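Local atomic coordinates of mandelate racemase/muconate lactonizing enzyme family protein (Roseovarius nubinhibens ISM, PDB entry 3U4F), a protein that binds magnesium in a TIM-barrel active site of the enolase superfamily and probably acts as a hydro-lyase or racemase. Residues 52-56 / 310-314. Sequence-based numbering, arbitrary orientation.
Sequences QVSTY and NLSLV
Ser312 OG is gripped by three groups: it accepts from Gln52 NE2 at 3.1 Å, donates to Asn310 OD1 at 2.7 Å, and takes a weak capping bond from Val314 N. Gln52 reaches it with CG anti to the backbone N (chi1 -172°) and an extended chain, which brings the carboxamide against Ser312 CB. The oxygen of the same amide is used as well: Gln52 OE1 accepts from Leu313 N at 2.7 Å, the donor tilted from the carbonyl plane. The second N-H of Gln52 NE2 turns back to Val53 O at 3.1 Å. A flip would turn the NH2 toward the Leu313 N-H, so these three bonds probably hold the amide in this orientation. Thr55 CG2 packs on Ser312 OG at 3.5 Å, adding a methyl contact beside this polar cluster. Asn310 meets the loop with its nitrogen: ND2 gives one bond to Thr55 OG1 (3.1 Å), in the amide plane, and a second, tilted from it, to Tyr56 OH (3.2 Å), whose ring stands 76° from the amide. Asn310 OD1 also receives Ser312 N, closing an Asx turn. A leucine in place of Asn310 would probably leave the hydroxyls of Thr55 and Tyr56 without this donor and Ser312 OG without its acceptor, disturbing the turn before the helix. Gln52 and Leu313 also touch Phe38 of strand 37-43. The side chain of Tyr56 lies about 9 Å from the bound guanidine. The contact joins the loop after strand 48-52 of the N-terminal domain to the N-cap of helix 313-322 in the barrel domain, an interdomain junction of the enolase-superfamily fold.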
ATOM      1  N   GLN A  52      -4.637 -18.122   7.226  1.00  6.14           N
ATOM      2  CA  GLN A  52      -5.384 -17.627   6.070  1.00  7.00           C
ATOM      3  C   GLN A  52      -4.855 -16.265   5.707  1.00  7.18           C
ATOM      4  O   GLN A  52      -4.559 -15.450   6.587  1.00  6.32           O
ATOM      5  CB  GLN A  52      -6.883 -17.558   6.377  1.00  7.63           C
ATOM      6  CG  GLN A  52      -7.781 -17.232   5.173  1.00  4.89           C
ATOM      7  CD  GLN A  52      -9.130 -16.723   5.640  1.00  6.57           C
ATOM      8  OE1 GLN A  52      -9.950 -17.491   6.126  1.00  5.26           O
ATOM      9  NE2 GLN A  52      -9.347 -15.409   5.519  1.00  6.78           N
ATOM     10  N   VAL A  53      -4.639 -16.036   4.412  1.00  7.74           N
ATOM     11  CA  VAL A  53      -4.427 -14.665   3.946  1.00  7.40           C
ATOM     12  C   VAL A  53      -5.755 -13.897   3.961  1.00  7.43           C
ATOM     13  O   VAL A  53      -6.848 -14.485   4.024  1.00  7.17           O
ATOM     14  CB  VAL A  53      -3.790 -14.641   2.520  1.00  6.51           C
ATOM     15  CG1 VAL A  53      -2.402 -15.334   2.524  1.00  6.88           C
ATOM     16  CG2 VAL A  53      -4.737 -15.269   1.482  1.00  8.90           C
ATOM     17  N   SER A  54      -5.690 -12.574   3.854  1.00  7.94           N
ATOM     18  CA  SER A  54      -6.936 -11.843   3.705  1.00  8.93           C
ATOM     19  C   SER A  54      -7.755 -12.334   2.518  1.00  8.81           C
ATOM     20  O   SER A  54      -7.196 -12.714   1.470  1.00  8.77           O
ATOM     21  CB  SER A  54      -6.692 -10.331   3.560  1.00  9.53           C
ATOM     22  OG  SER A  54      -7.944  -9.725   3.346  1.00 13.36           O
ATOM     23  N   THR A  55      -9.081 -12.326   2.685  1.00  7.41           N
ATOM     24  CA  THR A  55     -10.016 -12.551   1.587  1.00  7.77           C
ATOM     25  C   THR A  55      -9.929 -11.408   0.589  1.00  8.38           C
ATOM     26  O   THR A  55      -9.404 -10.342   0.917  1.00  7.84           O
ATOM     27  CB  THR A  55     -11.461 -12.624   2.088  1.00  8.13           C
ATOM     28  OG1 THR A  55     -11.710 -11.529   2.987  1.00  8.25           O
ATOM     29  CG2 THR A  55     -11.701 -13.958   2.843  1.00  8.96           C
ATOM     30  N   TYR A  56     -10.368 -11.731  -0.631  1.00  8.46           N
ATOM     31  CA  TYR A  56     -10.586 -10.856  -1.796  1.00 10.14           C
ATOM     32  C   TYR A  56      -9.289 -10.739  -2.598  1.00  8.73           C
ATOM     33  O   TYR A  56      -8.277 -10.259  -2.092  1.00  8.41           O
ATOM     34  CB  TYR A  56     -11.193  -9.501  -1.436  1.00 11.20           C
ATOM     35  CG  TYR A  56     -12.444  -9.605  -0.565  1.00 15.92           C
ATOM     36  CD1 TYR A  56     -13.620 -10.168  -1.063  1.00 19.31           C
ATOM     37  CD2 TYR A  56     -12.446  -9.123   0.754  1.00 19.31           C
ATOM     38  CE1 TYR A  56     -14.779 -10.264  -0.256  1.00 21.79           C
ATOM     39  CE2 TYR A  56     -13.598  -9.208   1.560  1.00 22.14           C
ATOM     40  CZ  TYR A  56     -14.749  -9.775   1.046  1.00 21.91           C
ATOM     41  OH  TYR A  56     -15.861  -9.862   1.863  1.00 26.17           O
ATOM     42  N   ASN A 310     -16.472 -11.060   7.045  1.00 10.75           N
ATOM     43  CA  ASN A 310     -17.079 -12.259   6.498  1.00  9.77           C
ATOM     44  C   ASN A 310     -16.721 -13.419   7.406  1.00  8.88           C
ATOM     45  O   ASN A 310     -15.958 -13.247   8.372  1.00  6.38           O
ATOM     46  CB  ASN A 310     -16.612 -12.537   5.085  1.00  8.07           C
ATOM     47  CG  ASN A 310     -15.134 -12.575   4.981  1.00 10.03           C
ATOM     48  OD1 ASN A 310     -14.476 -13.438   5.552  1.00  7.46           O
ATOM     49  ND2 ASN A 310     -14.580 -11.617   4.245  1.00  9.75           N
ATOM     50  N   LEU A 311     -17.279 -14.579   7.078  1.00  8.29           N
ATOM     51  CA  LEU A 311     -17.073 -15.778   7.888  1.00  8.53           C
ATOM     52  C   LEU A 311     -16.049 -16.735   7.298  1.00  7.84           C
ATOM     53  O   LEU A 311     -16.176 -17.980   7.424  1.00  7.20           O
ATOM     54  CB  LEU A 311     -18.407 -16.485   8.173  1.00  9.41           C
ATOM     55  CG  LEU A 311     -19.404 -15.618   8.952  1.00  9.81           C
ATOM     56  CD1 LEU A 311     -20.814 -16.295   9.117  1.00 13.12           C
ATOM     57  CD2 LEU A 311     -18.773 -15.109  10.271  1.00  8.06           C
ATOM     58  N   SER A 312     -15.035 -16.165   6.640  1.00  7.37           N
ATOM     59  CA  SER A 312     -13.755 -16.862   6.503  1.00  7.41           C
ATOM     60  C   SER A 312     -13.158 -16.938   7.917  1.00  7.52           C
ATOM     61  O   SER A 312     -13.855 -16.648   8.894  1.00  8.39           O
ATOM     62  CB  SER A 312     -12.781 -16.115   5.573  1.00  7.53           C
ATOM     63  OG  SER A 312     -12.308 -14.918   6.167  1.00  7.61           O
ATOM     64  N   LEU A 313     -11.884 -17.292   8.050  1.00  7.01           N
ATOM     65  CA  LEU A 313     -11.281 -17.393   9.412  1.00  6.86           C
ATOM     66  C   LEU A 313     -11.041 -16.053  10.128  1.00  7.40           C
ATOM     67  O   LEU A 313     -10.747 -16.031  11.325  1.00  7.30           O
ATOM     68  CB  LEU A 313      -9.987 -18.227   9.405  1.00  5.99           C
ATOM     69  CG  LEU A 313     -10.176 -19.716   9.074  1.00  7.36           C
ATOM     70  CD1 LEU A 313      -8.831 -20.368   9.034  1.00  7.31           C
ATOM     71  CD2 LEU A 313     -11.041 -20.347  10.161  1.00  7.96           C
ATOM     72  N   VAL A 314     -11.176 -14.940   9.409  1.00  6.87           N
ATOM     73  CA  VAL A 314     -10.950 -13.640  10.021  1.00  6.35           C
ATOM     74  C   VAL A 314     -11.817 -13.444  11.266  1.00  6.17           C
ATOM     75  O   VAL A 314     -11.343 -12.919  12.264  1.00  6.09           O
ATOM     76  CB  VAL A 314     -11.114 -12.469   8.992  1.00  6.04           C
ATOM     77  CG1 VAL A 314     -12.589 -12.318   8.571  1.00  7.77           C
ATOM     78  CG2 VAL A 314     -10.542 -11.174   9.559  1.00  6.26           C
TER